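Local coordinates for protein alcohol dehydrogenase (Thermus sp., PDB 4CPD) that probably oxidises alcohols with NAD+ as a zinc-containing dehydrogenase of the medium-chain reductase family, binding the dinucleotide and two zinc ions in each chain, at residues L44-I49 with L332-E337; C92-R97 with L102-G107; T156-L161 with H296-A301. All coordinates share one frame; numbering follows the deposited sequence.

Contact 1 joins the end of helix 39-45 to the end of helix 326-334, so it closes a loop of 282 residues. Contacts 2 and 3 both lie within that loop, one after the other. Contact 2 is a local zinc-bound lobe, and contact 3 is where helices 153-163 and 295-307 cross. The centres of contacts 1 and 2 are about 30 Å apart. Those of contacts 1 and 3 are about 25 Å apart, and those of contacts 2 and 3 about 17 Å. None touches another. Contacts 1 and 3 lie on parts that line the NAD pocket, through Phe333 and Thr156. Contact 2, with three of the four cysteines of its zinc site, is a separate zinc-held loop at the subunit interface.

Contact 1: residues L44-I49 with L332-E337; sequences LYHGKI and LFDRKE
His46 and Asp334 approach each other from opposite directions. The His46 ring presents its NE2 and CE1 edge to the carboxylate. NE2 donates a hydrogen bond to Asp334 OD2 at 3.1 Å. The bond is bent, with an N-H...O angle of 140°. It arrives on the syn side of OD2, somewhat out of the carboxylate plane, and OD2 is also tilted from the ring plane. OD1 lies in the plane of the imidazole, at the edge by CE1. The two flat groups are turned 54° against each other, so the ring does not lie flat on the carboxylate. His46 has its CG anti to the carbonyl carbon (chi1 -62°), which carries the ring out across the gap to the aspartate.

Tyr45 meets the same carboxylate from another side. Its CE2 is 3.4 Å from Asp334 OD2, with the oxygen at the ring edge near the ring plane. The ring and carboxylate planes are almost perpendicular. OD2 is therefore touched by both aromatic side chains, but takes its hydrogen bond from the histidine.

The backbones stay well apart, with Tyr45 CA 8.8 Å from Asp334 CA. A His-carboxylate hydrogen bond thus joins the C-terminal ends of two helices. His46 is the first residue to leave helical geometry after helix 39-45. Helix 326-334 ends in a Schellman motif at Lys336, and its Phe333 touches NAD. The Tyr45 ring also meets Tyr330 on that helix, and Asp334 touches Leu42 on helix 39-45. Helix 326-334 links the parallel strands 319-322 and 341-344, and strand 341-344 pairs with 28-37, the strand that precedes helix 39-45.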
# COMPACT_ATOMS: atom_id res chain seq x y z
N LEU A 44 20.80 -18.38 -1.11
CA LEU A 44 21.10 -19.81 -1.08
C LEU A 44 22.55 -20.00 -0.72
O LEU A 44 22.86 -20.64 0.27
CB LEU A 44 20.82 -20.48 -2.42
CG LEU A 44 19.42 -21.08 -2.47
CD1 LEU A 44 18.44 -20.00 -2.83
CD2 LEU A 44 19.28 -22.21 -3.46
N TYR A 45 23.44 -19.40 -1.52
CA TYR A 45 24.89 -19.59 -1.41
C TYR A 45 25.35 -19.42 0.04
O TYR A 45 26.14 -20.23 0.55
CB TYR A 45 25.58 -18.56 -2.29
CG TYR A 45 27.04 -18.80 -2.66
CD1 TYR A 45 27.43 -19.87 -3.46
CD2 TYR A 45 28.01 -17.88 -2.32
CE1 TYR A 45 28.75 -20.04 -3.85
CE2 TYR A 45 29.32 -18.03 -2.71
CZ TYR A 45 29.68 -19.11 -3.46
OH TYR A 45 31.01 -19.22 -3.82
N HIS A 46 24.82 -18.38 0.70
CA HIS A 46 25.18 -18.07 2.10
C HIS A 46 24.27 -18.69 3.17
O HIS A 46 24.13 -18.14 4.27
CB HIS A 46 25.18 -16.58 2.33
CG HIS A 46 26.17 -15.84 1.50
ND1 HIS A 46 25.83 -14.70 0.80
CD2 HIS A 46 27.49 -16.05 1.28
CE1 HIS A 46 26.90 -14.24 0.18
NE2 HIS A 46 27.92 -15.04 0.45
N GLY A 47 23.65 -19.81 2.83
CA GLY A 47 22.85 -20.59 3.77
C GLY A 47 21.70 -19.88 4.46
O GLY A 47 21.16 -20.38 5.46
N LYS A 48 21.34 -18.72 3.92
CA LYS A 48 20.20 -17.91 4.39
C LYS A 48 18.88 -18.61 4.04
O LYS A 48 17.81 -18.29 4.57
CB LYS A 48 20.23 -16.52 3.71
CG LYS A 48 20.25 -15.28 4.62
CD LYS A 48 21.68 -14.78 4.84
CE LYS A 48 21.80 -13.26 4.77
NZ LYS A 48 21.66 -12.76 3.37
N ILE A 49 18.95 -19.56 3.11
CA ILE A 49 17.79 -20.32 2.65
C ILE A 49 18.18 -21.81 2.62
O ILE A 49 19.28 -22.18 2.14
CB ILE A 49 17.38 -19.88 1.22
CG1 ILE A 49 17.07 -18.37 1.14
CG2 ILE A 49 16.21 -20.73 0.72
CD1 ILE A 49 15.71 -17.94 1.67
N LEU A 332 32.49 -14.46 -8.40
CA LEU A 332 32.55 -13.13 -9.00
C LEU A 332 31.36 -12.29 -8.57
O LEU A 332 31.52 -11.19 -8.05
CB LEU A 332 32.59 -13.19 -10.53
CG LEU A 332 33.94 -13.24 -11.27
CD1 LEU A 332 34.76 -12.00 -10.98
CD2 LEU A 332 34.71 -14.48 -10.87
N PHE A 333 30.17 -12.82 -8.78
CA PHE A 333 28.95 -12.10 -8.44
C PHE A 333 28.85 -11.80 -6.94
O PHE A 333 28.54 -10.68 -6.53
CB PHE A 333 27.73 -12.87 -8.93
CG PHE A 333 26.44 -12.12 -8.80
CD1 PHE A 333 26.33 -10.81 -9.29
CD2 PHE A 333 25.33 -12.71 -8.20
CE1 PHE A 333 25.13 -10.12 -9.17
CE2 PHE A 333 24.14 -12.03 -8.09
CZ PHE A 333 24.04 -10.73 -8.58
N ASP A 334 29.14 -12.80 -6.12
CA ASP A 334 29.16 -12.64 -4.67
C ASP A 334 30.12 -11.53 -4.25
O ASP A 334 29.73 -10.62 -3.50
CB ASP A 334 29.55 -13.95 -4.00
CG ASP A 334 29.36 -13.91 -2.50
OD1 ASP A 334 28.61 -13.01 -2.02
OD2 ASP A 334 29.95 -14.80 -1.83
N ARG A 335 31.36 -11.60 -4.76
CA ARG A 335 32.42 -10.60 -4.46
C ARG A 335 32.16 -9.23 -5.15
O ARG A 335 32.94 -8.30 -4.98
CB ARG A 335 33.82 -11.15 -4.81
CG ARG A 335 34.34 -12.23 -3.84
CD ARG A 335 35.57 -12.96 -4.39
N LYS A 336 31.06 -9.12 -5.90
CA LYS A 336 30.63 -7.87 -6.55
C LYS A 336 31.59 -7.44 -7.72
O LYS A 336 31.63 -6.28 -8.15
CB LYS A 336 30.46 -6.76 -5.50
CG LYS A 336 29.11 -6.07 -5.48
CD LYS A 336 28.22 -6.61 -4.36
N GLU A 337 32.35 -8.42 -8.23
CA GLU A 337 33.23 -8.23 -9.36
C GLU A 337 32.50 -8.39 -10.70
O GLU A 337 32.85 -7.77 -11.68
CB GLU A 337 34.40 -9.21 -9.27
CG GLU A 337 35.46 -8.77 -8.26
CD GLU A 337 36.37 -9.90 -7.79
OE1 GLU A 337 36.63 -10.84 -8.56
OE2 GLU A 337 36.81 -9.84 -6.62

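Contact 2: residues C92-R97 with L102-G107. With ZN (zinc ion), chain F.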
# COMPACT_ATOMS: atom_id res chain seq x y z
N CYS A 92 -6.16 -22.41 -8.29
CA CYS A 92 -6.44 -22.09 -6.89
C CYS A 92 -7.02 -20.68 -6.74
O CYS A 92 -6.94 -19.84 -7.65
CB CYS A 92 -5.18 -22.22 -6.06
SG CYS A 92 -4.00 -20.91 -6.24
N PRO A 93 -7.63 -20.39 -5.57
CA PRO A 93 -8.26 -19.08 -5.39
C PRO A 93 -7.34 -17.88 -5.62
O PRO A 93 -7.80 -16.87 -6.19
CB PRO A 93 -8.73 -19.12 -3.93
CG PRO A 93 -8.82 -20.57 -3.59
CD PRO A 93 -7.71 -21.21 -4.34
N TYR A 94 -6.08 -17.99 -5.20
CA TYR A 94 -5.10 -16.93 -5.49
C TYR A 94 -4.80 -16.74 -7.00
O TYR A 94 -4.72 -15.62 -7.47
CB TYR A 94 -3.81 -17.12 -4.66
CG TYR A 94 -4.10 -16.87 -3.20
CD1 TYR A 94 -4.25 -15.57 -2.73
CD2 TYR A 94 -4.34 -17.93 -2.31
CE1 TYR A 94 -4.56 -15.33 -1.40
CE2 TYR A 94 -4.65 -17.70 -0.98
CZ TYR A 94 -4.76 -16.40 -0.52
OH TYR A 94 -5.07 -16.17 0.82
N CYS A 95 -4.67 -17.83 -7.74
CA CYS A 95 -4.45 -17.74 -9.17
C CYS A 95 -5.65 -17.12 -9.82
O CYS A 95 -5.49 -16.33 -10.71
CB CYS A 95 -4.17 -19.11 -9.82
SG CYS A 95 -2.51 -19.75 -9.50
N ARG A 96 -6.85 -17.45 -9.35
CA ARG A 96 -8.07 -16.87 -9.95
C ARG A 96 -8.20 -15.35 -9.72
O ARG A 96 -8.82 -14.66 -10.52
CB ARG A 96 -9.33 -17.58 -9.48
CG ARG A 96 -9.19 -19.09 -9.54
CD ARG A 96 -10.40 -19.78 -10.15
NE ARG A 96 -10.14 -20.13 -11.53
CZ ARG A 96 -10.25 -21.35 -12.07
NH1 ARG A 96 -10.66 -22.41 -11.36
NH2 ARG A 96 -9.97 -21.51 -13.35
N ARG A 97 -7.60 -14.85 -8.63
CA ARG A 97 -7.49 -13.43 -8.33
C ARG A 97 -6.32 -12.78 -9.06
O ARG A 97 -6.03 -11.61 -8.83
CB ARG A 97 -7.25 -13.21 -6.82
CG ARG A 97 -8.37 -13.60 -5.87
CD ARG A 97 -7.85 -13.51 -4.43
NE ARG A 97 -8.87 -13.89 -3.45
CZ ARG A 97 -8.77 -14.89 -2.57
NH1 ARG A 97 -7.67 -15.63 -2.47
NH2 ARG A 97 -9.76 -15.15 -1.74
N LEU A 102 1.02 -15.86 -5.04
CA LEU A 102 0.47 -16.47 -3.83
C LEU A 102 -0.18 -17.81 -4.09
O LEU A 102 -0.95 -18.28 -3.24
CB LEU A 102 -0.55 -15.52 -3.22
CG LEU A 102 0.07 -14.17 -2.84
CD1 LEU A 102 -1.03 -13.22 -2.36
CD2 LEU A 102 1.16 -14.33 -1.79
N CYS A 103 0.12 -18.40 -5.25
CA CYS A 103 -0.46 -19.69 -5.66
C CYS A 103 -0.27 -20.70 -4.55
O CYS A 103 0.80 -20.78 -3.95
CB CYS A 103 0.21 -20.23 -6.91
SG CYS A 103 -0.43 -21.85 -7.34
N GLU A 104 -1.33 -21.45 -4.26
CA GLU A 104 -1.30 -22.45 -3.18
C GLU A 104 -0.40 -23.65 -3.49
O GLU A 104 0.15 -24.25 -2.59
CB GLU A 104 -2.72 -22.91 -2.81
CG GLU A 104 -3.29 -22.12 -1.62
CD GLU A 104 -4.80 -22.06 -1.62
OE1 GLU A 104 -5.38 -22.78 -2.47
OE2 GLU A 104 -5.39 -21.30 -0.81
N ARG A 105 -0.24 -23.96 -4.76
CA ARG A 105 0.76 -24.94 -5.22
C ARG A 105 2.04 -24.23 -5.74
O ARG A 105 2.77 -24.76 -6.59
CB ARG A 105 0.16 -25.81 -6.31
CG ARG A 105 -0.81 -26.85 -5.76
CD ARG A 105 -1.54 -27.58 -6.87
NE ARG A 105 -2.70 -26.78 -7.18
CZ ARG A 105 -3.93 -26.99 -6.74
NH1 ARG A 105 -4.22 -28.07 -6.00
NH2 ARG A 105 -4.89 -26.11 -7.08
N GLY A 106 2.29 -23.04 -5.23
CA GLY A 106 3.35 -22.21 -5.74
C GLY A 106 4.70 -22.73 -5.36
O GLY A 106 4.81 -23.48 -4.42
N GLY A 107 5.72 -22.33 -6.12
CA GLY A 107 7.12 -22.63 -5.81
C GLY A 107 8.07 -21.81 -6.65
O GLY A 107 7.64 -21.12 -7.55
ZN ZN F . -2.47 -21.51 -7.99
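Cys92, Cys95 and Cys103 hold one zinc ion between the two segments. Their SG atoms lie 2.4, 2.3 and 2.2 Å from the zinc, in that order. Cys89 completes the site. The three rotamers differ, and this lets the sulfurs converge from a short helix and a loop. Cys92 SG sits between its backbone N and carbonyl carbon (chi1 76°). Cys103 SG is anti to its N (chi1 176°), so it reaches out from the loop to the metal.

Cys92 is also the N-cap of helix 93-96. Its SG accepts from Cys95 N at 3.5 Å and from Glu104 N at 3.4 Å, the latter almost straight at 173°.

Tyr94 points to the loop. Its CD1 packs on Leu102 CB at 3.7 Å, and Glu104 OE2 lies in the ring plane near CE2. Arg97 NH1 is over one ring face, toward the rim. With an alanine here in place of Tyr94, a gap would probably open beside Leu102 CB, and Arg97 NH1 would lose the ring face it lies over. The extended Glu104 chain brings OE1 against Pro93 CD, at 3.4 Å. In the second subunit, Pro259 packs on Tyr94 and Glu235 forms a salt bridge with Arg97.

All four ligands are sulfur, as at the structural zinc of this family. Four thiolates on one zinc would probably leave net negative charge. The two N-H donors on Cys92 SG, and the Arg105 side chain, which touches Cys89, are likely to offset part of it.

Contact 3: residues T156-L161 with H296-A301. With NAD (nicotinamide-adenine-dinucleotide), chain G.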
# COMPACT_ATOMS: atom_id res chain seq x y z
N THR A 156 10.16 -8.02 -12.12
CA THR A 156 10.15 -7.66 -10.72
C THR A 156 10.16 -6.15 -10.56
O THR A 156 9.33 -5.58 -9.85
CB THR A 156 11.36 -8.32 -9.99
OG1 THR A 156 11.16 -9.73 -9.95
CG2 THR A 156 11.47 -7.86 -8.59
N ALA A 157 11.12 -5.50 -11.19
CA ALA A 157 11.23 -4.04 -11.14
C ALA A 157 10.01 -3.36 -11.80
O ALA A 157 9.43 -2.43 -11.28
CB ALA A 157 12.50 -3.63 -11.84
N TYR A 158 9.62 -3.83 -12.97
CA TYR A 158 8.45 -3.34 -13.67
C TYR A 158 7.25 -3.40 -12.72
O TYR A 158 6.56 -2.39 -12.50
CB TYR A 158 8.21 -4.20 -14.89
CG TYR A 158 7.14 -3.72 -15.77
CD1 TYR A 158 7.40 -2.75 -16.72
CD2 TYR A 158 5.84 -4.26 -15.70
CE1 TYR A 158 6.38 -2.29 -17.58
CE2 TYR A 158 4.83 -3.82 -16.54
CZ TYR A 158 5.09 -2.84 -17.49
OH TYR A 158 4.08 -2.39 -18.31
N GLY A 159 7.02 -4.59 -12.16
CA GLY A 159 5.89 -4.83 -11.28
C GLY A 159 5.92 -3.85 -10.11
O GLY A 159 4.91 -3.21 -9.79
N GLY A 160 7.10 -3.72 -9.51
CA GLY A 160 7.26 -2.81 -8.40
C GLY A 160 6.77 -1.43 -8.76
O GLY A 160 6.07 -0.80 -7.96
N LEU A 161 7.14 -0.97 -9.95
CA LEU A 161 6.81 0.37 -10.40
C LEU A 161 5.35 0.51 -10.79
O LEU A 161 4.73 1.55 -10.49
CB LEU A 161 7.68 0.80 -11.56
CG LEU A 161 9.14 0.94 -11.20
CD1 LEU A 161 9.96 1.08 -12.48
CD2 LEU A 161 9.35 2.12 -10.28
N HIS A 296 3.84 -13.20 -13.62
CA HIS A 296 2.85 -13.60 -14.63
C HIS A 296 1.95 -12.44 -15.04
O HIS A 296 1.52 -12.37 -16.17
CB HIS A 296 1.96 -14.72 -14.13
CG HIS A 296 2.71 -15.93 -13.67
ND1 HIS A 296 3.52 -15.92 -12.55
CD2 HIS A 296 2.78 -17.18 -14.18
CE1 HIS A 296 4.04 -17.12 -12.38
NE2 HIS A 296 3.62 -17.90 -13.36
N LEU A 297 1.65 -11.56 -14.09
CA LEU A 297 0.76 -10.47 -14.35
C LEU A 297 1.35 -9.51 -15.39
O LEU A 297 0.61 -8.94 -16.15
CB LEU A 297 0.44 -9.72 -13.04
CG LEU A 297 -0.76 -8.75 -13.13
CD1 LEU A 297 -2.03 -9.51 -13.43
CD2 LEU A 297 -0.93 -7.95 -11.85
N TYR A 298 2.69 -9.37 -15.41
CA TYR A 298 3.38 -8.37 -16.20
C TYR A 298 4.14 -8.90 -17.39
O TYR A 298 4.49 -8.16 -18.28
CB TYR A 298 4.36 -7.64 -15.28
CG TYR A 298 3.68 -7.07 -14.07
CD1 TYR A 298 2.73 -6.06 -14.21
CD2 TYR A 298 3.96 -7.53 -12.78
CE1 TYR A 298 2.09 -5.53 -13.11
CE2 TYR A 298 3.31 -7.01 -11.68
CZ TYR A 298 2.38 -6.02 -11.86
OH TYR A 298 1.75 -5.48 -10.79
N ILE A 299 4.42 -10.19 -17.42
CA ILE A 299 5.37 -10.73 -18.39
C ILE A 299 5.00 -10.46 -19.84
O ILE A 299 5.87 -10.22 -20.64
CB ILE A 299 5.58 -12.25 -18.17
CG1 ILE A 299 6.80 -12.73 -18.92
CG2 ILE A 299 4.35 -13.03 -18.62
CD1 ILE A 299 7.23 -14.11 -18.50
N ASP A 300 3.72 -10.44 -20.19
CA ASP A 300 3.33 -10.24 -21.59
C ASP A 300 3.68 -8.83 -22.05
O ASP A 300 4.20 -8.65 -23.15
CB ASP A 300 1.85 -10.56 -21.81
CG ASP A 300 1.53 -12.04 -21.58
OD1 ASP A 300 2.14 -12.89 -22.26
OD2 ASP A 300 0.73 -12.40 -20.67
N ALA A 301 3.45 -7.84 -21.18
CA ALA A 301 3.77 -6.46 -21.49
C ALA A 301 5.25 -6.26 -21.55
O ALA A 301 5.74 -5.52 -22.38
CB ALA A 301 3.18 -5.53 -20.47
PA NAD G . 22.45 -7.58 -5.57
O1A NAD G . 23.32 -8.02 -6.75
O2A NAD G . 22.83 -8.02 -4.16
O5B NAD G . 22.20 -5.98 -5.53
C5B NAD G . 22.08 -5.29 -4.29
C4B NAD G . 22.60 -3.86 -4.45
O4B NAD G . 22.20 -3.07 -3.32
C3B NAD G . 24.13 -3.83 -4.52
O3B NAD G . 24.62 -2.94 -5.54
C2B NAD G . 24.54 -3.31 -3.18
O2B NAD G . 25.78 -2.59 -3.24
C1B NAD G . 23.37 -2.41 -2.84
N9A NAD G . 23.30 -2.20 -1.39
C8A NAD G . 23.47 -3.16 -0.46
N7A NAD G . 23.35 -2.60 0.77
C5A NAD G . 23.10 -1.28 0.62
C6A NAD G . 22.86 -0.12 1.51
N6A NAD G . 22.87 -0.32 2.83
N1A NAD G . 22.64 1.10 0.97
C2A NAD G . 22.63 1.29 -0.37
N3A NAD G . 22.84 0.27 -1.24
C4A NAD G . 23.08 -1.01 -0.82
O3 NAD G . 20.93 -8.12 -5.78
PN NAD G . 19.96 -7.94 -7.06
O1N NAD G . 20.28 -9.11 -7.97
O2N NAD G . 19.91 -6.48 -7.54
O5D NAD G . 18.52 -8.17 -6.36
C5D NAD G . 17.95 -7.05 -5.65
C4D NAD G . 17.13 -7.41 -4.41
O4D NAD G . 15.80 -7.73 -4.83
C3D NAD G . 17.65 -8.62 -3.63
O3D NAD G . 17.36 -8.43 -2.24
C2D NAD G . 16.87 -9.79 -4.24
O2D NAD G . 16.78 -10.99 -3.42
C1D NAD G . 15.53 -9.11 -4.49
N1N NAD G . 14.69 -9.77 -5.51
C2N NAD G . 13.39 -9.83 -5.19
C3N NAD G . 12.46 -10.41 -6.03
C7N NAD G . 11.03 -10.39 -5.56
O7N NAD G . 10.23 -11.24 -5.91
N7N NAD G . 10.67 -9.38 -4.75
C4N NAD G . 12.89 -10.96 -7.25
C5N NAD G . 14.25 -10.89 -7.58
C6N NAD G . 15.14 -10.29 -6.68
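Gly159 lies against the face of the Tyr298 ring. This is a CH-pi contact, with Gly159 CA 3.7 Å from the ring centroid. The opposite face is covered by Leu297 CB, from the residue before Tyr298. With no side chain on Gly159, its CA can lie directly on the ring.

The aromatic contact is oblique. The Tyr158 and Tyr298 centroids are 5.8 Å apart and the ring planes meet at 68°. Tyr158 has its CG anti to the backbone N (chi1 -174°), which swings the ring over to helix 295-307. There its CD2 packs on Tyr298 CB at 3.7 Å, and its OH end reaches Ala301 CB.

The two helix segments cross at 105° with their axes 9.3 Å apart. Helix 153-163 precedes strand 171-175, the first strand of the Rossmann-type parallel sheet. Helix 295-307 follows strand 286-290 at one edge of that sheet. The crossing thus packs the helix before the first strand of the sheet against the helix after its last.

The polar ends find partners beyond the crossing. Tyr298 OH bonds to Gln163. Thr156 OG1 bonds to the backbone O of the zinc ligand Asp152, and lies 3.4 Å from NAD C4N.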